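PDB 6V04: uncharacterized conserved protein YndB, AHSA1/START domain from Micromonospora chersina, which is of unknown function but is a START/Bet v1-like protein encoded in the dynemicin biosynthetic locus and probably takes part in making that enediyne. Local coordinates for residues Trp28-Thr32 against Val71-Leu77; Phe58-Asp62 against Arg259-Ala263; Cys111-Ser117 against Glu230-Arg234; Leu157-Trp162 against Ala273-Ala277; Thr223-Val227 against Leu238-His242. All coordinates share one frame; numbering follows the deposited sequence. Where two conformers were deposited one is given.

Contact 1: residues Trp28-Thr32 against Val71-Leu77; sequences WEAVT and VEPRDRL
W28 lies against R74 with CA atoms 5.3 Å apart, where helix 24-32 runs past the turn joining strands 63-72 and 76-83, an antiparallel hairpin of the START/Bet v1-like fold. The hairpin closes with a classic beta bulge: D75 and R76 both face E72, and the nitrogens of D75 (weakly) and R76 share the E72 carbonyl oxygen. No hydrogen bond joins 28-32 to 71-77; the contact is made by packing round one indole. With CG anti to the backbone N (chi1 180°), the W28 ring extends from the helix and lies with one face against the turn. R74 N sits over the centre of that face, 3.2 Å from CD2, and P73 CA and D75 N lie over the same face nearer its rim. T32 CG2 covers the rim of the opposite face, so the indole is sandwiched between its own helix and the turn. In the ring plane, V71 CG1 meets the edge at CZ2, 3.8 Å away. L77 reaches back from the far strand: CD2 approaches W28 CH2 at 3.8 Å, while CD1 rests near T32 CG2 and the V31 carbonyl oxygen. Strand 90-98 adds L96 against W28 and W94 against L77. R76 grips D75 side-on, NE and NH2 both going to OD1. The T32 hydroxyl is turned back to its own helix, where OG1 donates to W28 O at 2.7 Å.

Contact 2: residues Phe58-Asp62 against Arg259-Ala263; sequences FGDGD and RHRFA
R259 reaches from helix 252-277 to the loop 58-62, between strands 53-57 and 63-72. Its CB leaves the helix to one side, and a bend at chi2 (-87°) brings CD to 3.5 Å from D60 O. NE turns to R148 O. The guanidinium meets two carboxylates. That of D60 stacks on one face, the planes 8° apart, with OD2 3.7 Å from CZ; OD1 lies well out of the guanidinium plane, in a long bridge to NH1 of charges only, and OD2 itself accepts from R148 N. D62 is gripped end-on from above its carboxylate plane, NH1 donating to OD1 at 2.9 Å and NH2 to OD2 at 3.0 Å; OD2 also pairs with R148 NH1. An Asx turn shapes this loop, D62 N donating to D60 OD1. R259 NH1 also donates to D60 O, from above the carbonyl plane, and NH2 to E150 O. A methionine in place of R259 would probably leave the buried D60 and D62 carboxylates without this shared positive charge. Next along the helix, the H260 ring lies under the D60-G61 peptide, G61 CA making a CH-pi contact 3.7 Å from its centroid, and a water links H260 ND1 to G59 O.

Contact 3: residues Cys111-Ser117 against Glu230-Arg234; sequences CPGRPGS and EPGER
A type II beta turn, C111 to R114, leads from strand 103-110 into helix 116-139 and meets the hairpin loop between strands 223-230 and 236-243. R234 and P112 form the direct bond: NH1 donates to P112 O at 3.0 Å, tilted from both the guanidinium and the carbonyl planes. The R234 chain runs extended from CG to NE toward the turn, and the G113 carbonyl oxygen sits over the centre of one guanidinium face, 3.4 Å from CZ. C111 SG approaches NH1 near the plane at 3.6 Å, and P115 CD lies 3.4 Å from NH2, which is also bonded to T237 OG1. At G113 a side chain would run into R234 CD. A leucine in place of R234 would probably leave P112 O without its donor and T237 OG1 without its NH2 partner, and remove the flat group under G113 O. E230 approaches P115 as an outstretched chain, its first torsion trans at 176°, putting both carboxylate oxygens 3.5 Å from P115 CB. Two waters bridge its carboxylate to the backbone: one links OE2 to G116 N, the other OE1 to S117 N. P88 touches both C111 and R234, and R114 turns away to D109 and D12. The contact thus joins the turn leading into helix 116-139, beside strand 90-98, to the hairpin of the second sheet.

Contact 4: residues Leu157-Trp162 against Ala273-Ala277; sequences LPNGSW and AEECA
W162 lays its indole against residues 273-277 of helix 252-277, the long C-terminal helix that packs on the second antiparallel sheet of this START/Bet v1-like protein. The side chain leaves the loop after strand 151-157 pointing directly away from its own backbone nitrogen (chi1 -176°), which carries its six-membered ring over C276. C276 CB sits over the face of that ring in a CH-pi contact, 3.6 Å from the centroid and 14° off the normal. The sulfur lies farther out and obliquely, a looser sulfur-aromatic approach at 4.7 Å from the same centroid. Along the benzo rim, CE3 meets A277 CB at 3.8 Å, while CZ3 and CH2 reach the A273 carbonyl and methyl group. The pyrrole nitrogen NE1 is hydrogen-bonded to D172 OD2, and helix 170-173 also touches this part of the long helix. At the other end of the loop, P158 CD lies across the A277 methyl group from W162 CE3, so that methyl is wedged between the indole rim and the proline. L157 sends CD2 across to the helix backbone, 3.6 Å from E274 CA, and is backed by L238 of the neighbouring strand. The proline ring lies alongside A277, with CD 3.8 Å from A277 CB and CG 3.5 Å from A277 O.

Contact 5: residues Thr223-Val227 against Leu238-His242; sequences TACQV and LSVSH
T223 and H242 are joined by a side-chain hydrogen bond at one end of this strand pair: H242 NE2 donates to T223 OG1 at 2.9 Å, the oxygen lying in the plane of the imidazole, at its edge. Over one face of the same ring stands C225 CB, 4.3 Å from the centroid in a CH-pi contact. Further along, C225 SG in one conformer touches V240 CG2, and V227 packs with both branches: CG2 against V240 CG2, and CG1 against L238 CD1 at 3.6 Å. Beneath these side chains the backbones set the spacing. Q226 and S241 form a hydrogen-bonded pair, with Q226 N to S241 O and S241 N to Q226 O both 2.8 Å; C225-H242 and V227-V240 are the flanking non-hydrogen-bonded pairs. A water donates to Q226 O at 3.0 Å. The side chains of Q226 and S241 occupy the other face of the sheet from C225, V227, V240 and H242. In the next shell, T223 OG1 is also bonded to V214 O, and H242 ND1 to W266 NE1, which fixes the imidazole from two sides. W266 of helix 252-277 further covers C225, V227 and V240. The pair is an antiparallel beta hairpin whose buried face receives the C-terminal helix, the helix-grip architecture of Bet v1-like folds.

From the N terminus, contact 1 closes first, fastening helix 24-32 to the hairpin 63-72/76-83 of the first sheet. Contact 2 opens inside that span, at loop 58-62, and closes only at helix 252-277, so it crosses contact 1 and ties the two halves of the chain together. Contact 3 lies wholly within the span of contact 2 and also bridges the halves. It crosses contacts 4 and 5, and meets contact 4 through G232 and N159. Contact 4 joins the loop after strand 151-157 to the end of the same long helix. Contact 5, the hairpin of the second sheet, is enclosed by contacts 2 and 4 and touches both through H242 and L238.

Contact 1: residues Trp28-Thr32 against Val71-Leu77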
# COMPACT_ATOMS: atom_id res chain seq x y z
N TRP A 28 -7.38 23.04 6.58
CA TRP A 28 -8.60 22.27 6.38
C TRP A 28 -8.92 22.13 4.89
O TRP A 28 -9.28 21.04 4.43
CB TRP A 28 -9.77 22.91 7.11
CG TRP A 28 -11.02 22.14 6.91
CD1 TRP A 28 -12.10 22.49 6.16
CD2 TRP A 28 -11.33 20.85 7.47
NE1 TRP A 28 -13.06 21.51 6.21
CE2 TRP A 28 -12.62 20.50 7.01
CE3 TRP A 28 -10.65 19.98 8.32
CZ2 TRP A 28 -13.24 19.30 7.38
CZ3 TRP A 28 -11.27 18.79 8.68
CH2 TRP A 28 -12.55 18.47 8.21
N GLU A 29 -8.85 23.23 4.14
CA GLU A 29 -9.08 23.14 2.70
C GLU A 29 -8.07 22.21 2.05
O GLU A 29 -8.43 21.40 1.19
CB GLU A 29 -9.01 24.53 2.06
CG GLU A 29 -10.18 25.43 2.42
CD GLU A 29 -11.52 24.80 2.07
OE1 GLU A 29 -11.69 24.34 0.92
OE2 GLU A 29 -12.39 24.75 2.96
N ALA A 30 -6.80 22.29 2.47
CA ALA A 30 -5.76 21.49 1.83
C ALA A 30 -5.95 20.00 2.07
O ALA A 30 -5.48 19.19 1.26
CB ALA A 30 -4.38 21.94 2.32
N VAL A 31 -6.60 19.61 3.17
CA VAL A 31 -6.80 18.19 3.44
C VAL A 31 -8.20 17.70 3.08
O VAL A 31 -8.48 16.51 3.28
CB VAL A 31 -6.49 17.84 4.92
CG1 VAL A 31 -5.10 18.31 5.28
CG2 VAL A 31 -7.53 18.42 5.87
N THR A 32 -9.07 18.55 2.51
CA THR A 32 -10.42 18.13 2.11
C THR A 32 -10.77 18.41 0.65
O THR A 32 -11.46 17.59 0.04
CB THR A 32 -11.49 18.80 2.99
OG1 THR A 32 -11.36 20.23 2.96
CG2 THR A 32 -11.40 18.28 4.42
N VAL A 71 -16.99 13.96 9.26
CA VAL A 71 -16.31 15.14 8.75
C VAL A 71 -16.80 16.31 9.59
O VAL A 71 -17.97 16.70 9.50
CB VAL A 71 -16.59 15.36 7.26
CG1 VAL A 71 -15.89 16.61 6.75
CG2 VAL A 71 -16.18 14.13 6.46
N GLU A 72 -15.92 16.84 10.44
CA GLU A 72 -16.27 18.01 11.24
C GLU A 72 -15.46 19.20 10.74
O GLU A 72 -14.24 19.27 11.00
CB GLU A 72 -16.01 17.77 12.72
CG GLU A 72 -16.57 18.88 13.60
CD GLU A 72 -18.06 19.10 13.41
OE1 GLU A 72 -18.83 18.11 13.48
OE2 GLU A 72 -18.47 20.25 13.17
N PRO A 73 -16.07 20.15 10.04
CA PRO A 73 -15.32 21.23 9.40
C PRO A 73 -14.32 21.95 10.30
O PRO A 73 -14.63 22.33 11.43
CB PRO A 73 -16.43 22.18 8.92
CG PRO A 73 -17.55 21.24 8.61
CD PRO A 73 -17.50 20.19 9.68
N ARG A 74 -13.11 22.12 9.78
CA ARG A 74 -12.00 22.80 10.46
C ARG A 74 -11.64 22.13 11.78
O ARG A 74 -11.05 22.76 12.66
CB ARG A 74 -12.32 24.28 10.65
CG ARG A 74 -12.48 25.02 9.33
CD ARG A 74 -13.02 26.43 9.52
NE ARG A 74 -14.33 26.43 10.15
CZ ARG A 74 -15.47 26.17 9.51
NH1 ARG A 74 -15.46 25.88 8.21
NH2 ARG A 74 -16.62 26.19 10.17
N ASP A 75 -11.94 20.84 11.90
CA ASP A 75 -11.69 20.11 13.14
C ASP A 75 -11.07 18.75 12.84
O ASP A 75 -9.90 18.52 13.15
CB ASP A 75 -13.01 19.98 13.91
CG ASP A 75 -12.85 19.26 15.23
OD1 ASP A 75 -11.77 18.68 15.49
OD2 ASP A 75 -13.81 19.28 16.02
N ARG A 76 -11.83 17.82 12.26
CA ARG A 76 -11.23 16.51 12.05
C ARG A 76 -11.99 15.70 11.01
O ARG A 76 -13.15 15.97 10.68
CB ARG A 76 -11.15 15.73 13.36
CG ARG A 76 -12.48 15.22 13.82
CD ARG A 76 -12.39 14.79 15.27
NE ARG A 76 -12.19 15.95 16.13
CZ ARG A 76 -11.89 15.88 17.42
NH1 ARG A 76 -11.74 14.71 18.01
NH2 ARG A 76 -11.74 17.00 18.11
N LEU A 77 -11.28 14.72 10.47
CA LEU A 77 -11.81 13.69 9.60
C LEU A 77 -11.58 12.35 10.27
O LEU A 77 -10.46 12.05 10.67
CB LEU A 77 -11.10 13.69 8.24
CG LEU A 77 -11.22 14.97 7.42
CD1 LEU A 77 -10.12 15.02 6.37
CD2 LEU A 77 -12.58 15.01 6.75

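Contact 2: residues Phe58-Asp62 against Arg259-Ala263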
# COMPACT_ATOMS: atom_id res chain seq x y z
N PHE A 58 -3.09 6.56 -5.76
CA PHE A 58 -1.81 7.25 -5.79
C PHE A 58 -1.19 7.29 -7.18
O PHE A 58 -0.15 7.93 -7.35
CB PHE A 58 -0.87 6.62 -4.77
CG PHE A 58 -1.41 6.69 -3.38
CD1 PHE A 58 -1.50 7.90 -2.73
CD2 PHE A 58 -1.93 5.57 -2.78
CE1 PHE A 58 -2.04 7.99 -1.47
CE2 PHE A 58 -2.47 5.64 -1.50
CZ PHE A 58 -2.54 6.86 -0.86
N GLY A 59 -1.82 6.67 -8.17
CA GLY A 59 -1.39 6.80 -9.54
C GLY A 59 -0.35 5.79 -9.97
O GLY A 59 0.11 5.85 -11.14
N ASP A 60 -0.00 4.85 -9.10
CA ASP A 60 1.06 3.88 -9.33
C ASP A 60 0.59 2.45 -9.11
O ASP A 60 1.43 1.54 -9.03
CB ASP A 60 2.27 4.18 -8.43
CG ASP A 60 1.96 4.10 -6.96
OD1 ASP A 60 0.79 3.82 -6.63
OD2 ASP A 60 2.89 4.31 -6.17
N GLY A 61 -0.71 2.21 -9.01
CA GLY A 61 -1.25 0.92 -8.66
C GLY A 61 -1.77 0.85 -7.24
O GLY A 61 -2.62 -0.00 -6.96
N ASP A 62 -1.29 1.70 -6.35
CA ASP A 62 -1.71 1.69 -4.95
C ASP A 62 -2.96 2.54 -4.75
O ASP A 62 -3.16 3.57 -5.41
CB ASP A 62 -0.60 2.22 -4.05
CG ASP A 62 0.55 1.23 -3.85
OD1 ASP A 62 0.53 0.11 -4.40
OD2 ASP A 62 1.49 1.63 -3.13
N ARG A 259 6.19 -1.32 -12.24
CA ARG A 259 5.76 -1.30 -10.84
C ARG A 259 4.24 -1.31 -10.74
O ARG A 259 3.66 -2.08 -9.97
CB ARG A 259 6.34 -0.07 -10.14
CG ARG A 259 6.08 -0.01 -8.65
CD ARG A 259 4.78 0.65 -8.27
NE ARG A 259 4.74 0.73 -6.81
CZ ARG A 259 3.65 0.64 -6.06
NH1 ARG A 259 2.44 0.50 -6.56
NH2 ARG A 259 3.80 0.68 -4.73
N HIS A 260 3.58 -0.47 -11.54
CA HIS A 260 2.12 -0.40 -11.55
C HIS A 260 1.50 -1.74 -11.94
O HIS A 260 0.57 -2.23 -11.28
CB HIS A 260 1.71 0.73 -12.49
CG HIS A 260 0.29 1.18 -12.35
ND1 HIS A 260 -0.08 2.50 -12.51
CD2 HIS A 260 -0.85 0.50 -12.06
CE1 HIS A 260 -1.39 2.60 -12.35
NE2 HIS A 260 -1.88 1.41 -12.08
N ARG A 261 2.00 -2.36 -13.01
CA ARG A 261 1.42 -3.62 -13.47
C ARG A 261 1.63 -4.73 -12.45
O ARG A 261 0.72 -5.54 -12.21
CB ARG A 261 2.04 -4.02 -14.80
CG ARG A 261 1.73 -3.06 -15.95
CD ARG A 261 2.47 -3.48 -17.21
NE ARG A 261 2.00 -4.78 -17.68
CZ ARG A 261 2.78 -5.75 -18.16
NH1 ARG A 261 4.10 -5.60 -18.27
NH2 ARG A 261 2.22 -6.88 -18.57
N PHE A 262 2.82 -4.81 -11.86
CA PHE A 262 3.05 -5.81 -10.83
C PHE A 262 2.22 -5.53 -9.58
O PHE A 262 1.76 -6.47 -8.93
CB PHE A 262 4.54 -5.90 -10.50
CG PHE A 262 5.31 -6.81 -11.42
CD1 PHE A 262 5.75 -6.36 -12.65
CD2 PHE A 262 5.63 -8.10 -11.04
CE1 PHE A 262 6.48 -7.20 -13.49
CE2 PHE A 262 6.37 -8.93 -11.86
CZ PHE A 262 6.79 -8.48 -13.09
N ALA A 263 1.99 -4.26 -9.24
CA ALA A 263 1.14 -3.97 -8.08
C ALA A 263 -0.28 -4.50 -8.29
O ALA A 263 -0.89 -5.06 -7.37
CB ALA A 263 1.11 -2.47 -7.80
O HOH W 1 1.58 4.46 -13.58

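Contact 3: residues Cys111-Ser117 against Glu230-Arg234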
# COMPACT_ATOMS: atom_id res chain seq x y z
N CYS A 111 -5.09 -0.40 14.00
CA CYS A 111 -5.63 -1.61 13.42
C CYS A 111 -5.41 -2.76 14.39
O CYS A 111 -4.26 -3.11 14.69
CB CYS A 111 -4.97 -1.90 12.07
SG CYS A 111 -5.59 -3.40 11.27
N PRO A 112 -6.47 -3.37 14.91
CA PRO A 112 -6.29 -4.44 15.91
C PRO A 112 -5.46 -5.58 15.35
O PRO A 112 -5.70 -6.06 14.24
CB PRO A 112 -7.72 -4.87 16.22
CG PRO A 112 -8.57 -3.72 15.84
CD PRO A 112 -7.89 -3.09 14.65
N GLY A 113 -4.45 -6.00 16.12
CA GLY A 113 -3.60 -7.11 15.74
C GLY A 113 -2.54 -6.78 14.72
O GLY A 113 -1.91 -7.70 14.18
N ARG A 114 -2.31 -5.50 14.44
CA ARG A 114 -1.31 -5.11 13.46
C ARG A 114 0.05 -5.72 13.81
O ARG A 114 0.53 -5.53 14.93
CB ARG A 114 -1.19 -3.59 13.43
CG ARG A 114 -0.07 -3.06 12.56
CD ARG A 114 -0.19 -1.56 12.49
NE ARG A 114 -1.20 -1.17 11.52
CZ ARG A 114 -1.89 -0.04 11.55
NH1 ARG A 114 -2.76 0.21 10.57
NH2 ARG A 114 -1.74 0.84 12.53
N PRO A 115 0.70 -6.44 12.89
CA PRO A 115 2.04 -6.95 13.19
C PRO A 115 2.99 -5.82 13.56
O PRO A 115 3.00 -4.76 12.94
CB PRO A 115 2.46 -7.63 11.88
CG PRO A 115 1.19 -7.96 11.19
CD PRO A 115 0.24 -6.85 11.55
N GLY A 116 3.80 -6.06 14.60
CA GLY A 116 4.82 -5.09 14.95
C GLY A 116 5.74 -4.78 13.79
O GLY A 116 6.24 -3.66 13.67
N SER A 117 5.94 -5.75 12.90
CA SER A 117 6.81 -5.56 11.75
C SER A 117 6.27 -4.50 10.79
O SER A 117 7.03 -3.98 9.97
CB SER A 117 6.99 -6.88 11.00
OG SER A 117 5.75 -7.36 10.50
N GLU A 230 2.19 -14.34 9.11
CA GLU A 230 2.36 -14.12 10.54
C GLU A 230 1.08 -14.54 11.23
O GLU A 230 0.00 -14.02 10.90
CB GLU A 230 2.67 -12.65 10.84
CG GLU A 230 2.76 -12.37 12.33
CD GLU A 230 3.46 -11.07 12.67
OE1 GLU A 230 4.28 -10.59 11.86
OE2 GLU A 230 3.17 -10.51 13.75
N PRO A 231 1.12 -15.47 12.19
CA PRO A 231 -0.12 -15.90 12.83
C PRO A 231 -0.61 -14.87 13.84
O PRO A 231 0.16 -14.09 14.40
CB PRO A 231 0.27 -17.21 13.52
CG PRO A 231 1.74 -17.15 13.69
CD PRO A 231 2.29 -16.25 12.63
N GLY A 232 -1.93 -14.89 14.05
CA GLY A 232 -2.54 -14.01 15.02
C GLY A 232 -3.92 -14.49 15.40
O GLY A 232 -4.54 -15.29 14.69
N GLU A 233 -4.40 -14.01 16.56
CA GLU A 233 -5.77 -14.30 16.96
C GLU A 233 -6.76 -13.83 15.91
O GLU A 233 -7.80 -14.47 15.70
CB GLU A 233 -6.10 -13.62 18.30
CG GLU A 233 -5.36 -14.18 19.50
CD GLU A 233 -5.75 -13.49 20.79
OE1 GLU A 233 -6.80 -12.81 20.81
OE2 GLU A 233 -5.01 -13.62 21.79
N ARG A 234 -6.45 -12.73 15.22
CA ARG A 234 -7.35 -12.18 14.22
C ARG A 234 -7.37 -12.99 12.93
O ARG A 234 -8.23 -12.74 12.08
CB ARG A 234 -6.94 -10.74 13.88
CG ARG A 234 -5.68 -10.64 13.00
CD ARG A 234 -5.29 -9.19 12.78
NE ARG A 234 -4.21 -9.06 11.80
CZ ARG A 234 -3.78 -7.90 11.31
NH1 ARG A 234 -4.34 -6.76 11.68
NH2 ARG A 234 -2.81 -7.88 10.39
O HOH W 2 3.35 -8.87 15.81
O HOH W 3 5.73 -8.71 13.57

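Contact 4: residues Leu157-Trp162 against Ala273-Ala277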
# COMPACT_ATOMS: atom_id res chain seq x y z
N LEU A 157 -6.03 -13.70 6.58
CA LEU A 157 -6.67 -14.95 6.23
C LEU A 157 -7.20 -15.62 7.49
O LEU A 157 -6.65 -15.43 8.58
CB LEU A 157 -5.70 -15.90 5.53
CG LEU A 157 -5.00 -15.36 4.27
CD1 LEU A 157 -3.99 -16.38 3.76
CD2 LEU A 157 -5.99 -15.00 3.19
N PRO A 158 -8.25 -16.43 7.38
CA PRO A 158 -8.68 -17.24 8.52
C PRO A 158 -7.59 -18.22 8.94
O PRO A 158 -6.71 -18.59 8.16
CB PRO A 158 -9.92 -17.97 8.01
CG PRO A 158 -9.82 -17.93 6.52
CD PRO A 158 -9.09 -16.65 6.18
N ASN A 159 -7.66 -18.62 10.21
CA ASN A 159 -6.79 -19.64 10.78
C ASN A 159 -7.32 -21.05 10.46
O ASN A 159 -7.59 -21.86 11.35
CB ASN A 159 -6.67 -19.44 12.29
CG ASN A 159 -5.85 -18.22 12.66
OD1 ASN A 159 -4.88 -17.88 12.00
ND2 ASN A 159 -6.25 -17.56 13.74
N GLY A 160 -7.46 -21.33 9.17
CA GLY A 160 -8.04 -22.57 8.71
C GLY A 160 -7.00 -23.57 8.23
O GLY A 160 -5.79 -23.41 8.42
N SER A 161 -7.49 -24.62 7.57
CA SER A 161 -6.64 -25.72 7.12
C SER A 161 -5.80 -25.35 5.90
O SER A 161 -4.68 -25.87 5.75
CB SER A 161 -7.49 -26.95 6.80
OG SER A 161 -8.39 -26.68 5.74
N TRP A 162 -6.30 -24.51 5.00
CA TRP A 162 -5.51 -24.10 3.84
C TRP A 162 -4.52 -23.03 4.26
O TRP A 162 -4.89 -22.08 4.95
CB TRP A 162 -6.41 -23.56 2.72
CG TRP A 162 -5.69 -23.20 1.43
CD1 TRP A 162 -5.42 -24.03 0.37
CD2 TRP A 162 -5.16 -21.91 1.06
NE1 TRP A 162 -4.76 -23.35 -0.62
CE2 TRP A 162 -4.59 -22.05 -0.23
CE3 TRP A 162 -5.12 -20.66 1.68
CZ2 TRP A 162 -3.98 -20.98 -0.90
CZ3 TRP A 162 -4.51 -19.61 1.01
CH2 TRP A 162 -3.95 -19.78 -0.26
N ALA A 273 -5.80 -15.45 -2.80
CA ALA A 273 -5.46 -16.17 -1.58
C ALA A 273 -6.61 -16.11 -0.58
O ALA A 273 -6.91 -17.11 0.08
CB ALA A 273 -4.19 -15.62 -0.96
N GLU A 274 -7.25 -14.95 -0.46
CA GLU A 274 -8.39 -14.83 0.46
C GLU A 274 -9.51 -15.77 0.05
O GLU A 274 -10.16 -16.40 0.90
CB GLU A 274 -8.87 -13.38 0.50
CG GLU A 274 -10.11 -13.13 1.37
CD GLU A 274 -10.41 -11.65 1.53
OE1 GLU A 274 -10.16 -10.88 0.58
OE2 GLU A 274 -10.89 -11.26 2.62
N GLU A 275 -9.77 -15.87 -1.26
CA GLU A 275 -10.81 -16.78 -1.75
C GLU A 275 -10.44 -18.23 -1.47
O GLU A 275 -11.29 -19.02 -1.04
CB GLU A 275 -11.03 -16.56 -3.24
CG GLU A 275 -11.86 -15.32 -3.56
CD GLU A 275 -11.80 -14.93 -5.02
OE1 GLU A 275 -12.14 -13.76 -5.34
OE2 GLU A 275 -11.42 -15.77 -5.86
N CYS A 276 -9.17 -18.60 -1.70
CA CYS A 276 -8.74 -19.96 -1.42
C CYS A 276 -8.90 -20.30 0.05
O CYS A 276 -9.30 -21.41 0.40
CB CYS A 276 -7.28 -20.15 -1.82
SG CYS A 276 -7.00 -20.10 -3.58
N ALA A 277 -8.58 -19.35 0.93
CA ALA A 277 -8.64 -19.62 2.36
C ALA A 277 -10.06 -19.71 2.88
O ALA A 277 -10.27 -20.23 3.98
CB ALA A 277 -7.86 -18.54 3.12

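Contact 5: residues Thr223-Val227 against Leu238-His242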
# COMPACT_ATOMS: atom_id res chain seq x y z
N THR A 223 14.51 -8.09 -9.69
CA THR A 223 13.64 -7.70 -8.59
C THR A 223 13.55 -8.84 -7.57
O THR A 223 13.82 -10.00 -7.89
CB THR A 223 12.25 -7.32 -9.10
OG1 THR A 223 11.59 -8.45 -9.67
CG2 THR A 223 12.32 -6.20 -10.11
N ALA A 224 13.22 -8.48 -6.33
CA ALA A 224 13.27 -9.42 -5.21
C ALA A 224 11.92 -9.44 -4.52
O ALA A 224 11.38 -8.39 -4.16
CB ALA A 224 14.36 -9.03 -4.21
N CYS A 225 11.39 -10.64 -4.30
CA CYS A 225 10.07 -10.81 -3.72
C CYS A 225 10.16 -11.62 -2.44
O CYS A 225 10.82 -12.67 -2.41
CB CYS A 225 9.13 -11.49 -4.70
SG CYS A 225 7.50 -11.69 -4.03
N GLN A 226 9.47 -11.14 -1.42
CA GLN A 226 9.39 -11.81 -0.13
C GLN A 226 7.92 -11.90 0.25
O GLN A 226 7.22 -10.89 0.28
CB GLN A 226 10.17 -11.03 0.94
CG GLN A 226 11.65 -10.90 0.65
CD GLN A 226 12.12 -9.45 0.67
OE1 GLN A 226 11.63 -8.64 1.46
NE2 GLN A 226 13.06 -9.13 -0.21
N VAL A 227 7.46 -13.11 0.54
CA VAL A 227 6.10 -13.39 0.99
C VAL A 227 6.21 -14.06 2.35
O VAL A 227 7.03 -14.96 2.54
CB VAL A 227 5.36 -14.29 -0.01
CG1 VAL A 227 3.93 -14.56 0.46
CG2 VAL A 227 5.35 -13.67 -1.39
N LEU A 238 -1.09 -12.59 5.56
CA LEU A 238 -0.27 -12.89 4.40
C LEU A 238 0.22 -11.57 3.82
O LEU A 238 -0.60 -10.72 3.46
CB LEU A 238 -1.10 -13.65 3.38
CG LEU A 238 -0.45 -13.83 2.01
CD1 LEU A 238 0.79 -14.68 2.12
CD2 LEU A 238 -1.45 -14.44 1.03
N SER A 239 1.53 -11.38 3.77
CA SER A 239 2.12 -10.13 3.30
C SER A 239 3.09 -10.40 2.17
O SER A 239 3.75 -11.45 2.11
CB SER A 239 2.83 -9.38 4.43
OG SER A 239 3.97 -10.08 4.89
N VAL A 240 3.19 -9.43 1.26
CA VAL A 240 4.12 -9.49 0.15
C VAL A 240 4.91 -8.20 0.12
O VAL A 240 4.40 -7.13 0.44
CB VAL A 240 3.42 -9.72 -1.20
CG1 VAL A 240 2.41 -8.63 -1.50
CG2 VAL A 240 4.48 -9.79 -2.32
N SER A 241 6.19 -8.32 -0.25
CA SER A 241 7.05 -7.19 -0.58
C SER A 241 7.75 -7.52 -1.88
O SER A 241 8.33 -8.61 -2.01
CB SER A 241 8.08 -6.94 0.51
OG SER A 241 8.99 -5.92 0.15
N HIS A 242 7.72 -6.61 -2.85
CA HIS A 242 8.38 -6.82 -4.13
C HIS A 242 9.17 -5.56 -4.45
O HIS A 242 8.59 -4.50 -4.70
CB HIS A 242 7.36 -7.16 -5.20
CG HIS A 242 7.95 -7.77 -6.42
ND1 HIS A 242 7.19 -8.39 -7.38
CD2 HIS A 242 9.24 -7.86 -6.84
CE1 HIS A 242 7.97 -8.82 -8.35
NE2 HIS A 242 9.22 -8.52 -8.05
O HOH W 4 6.69 -9.95 3.06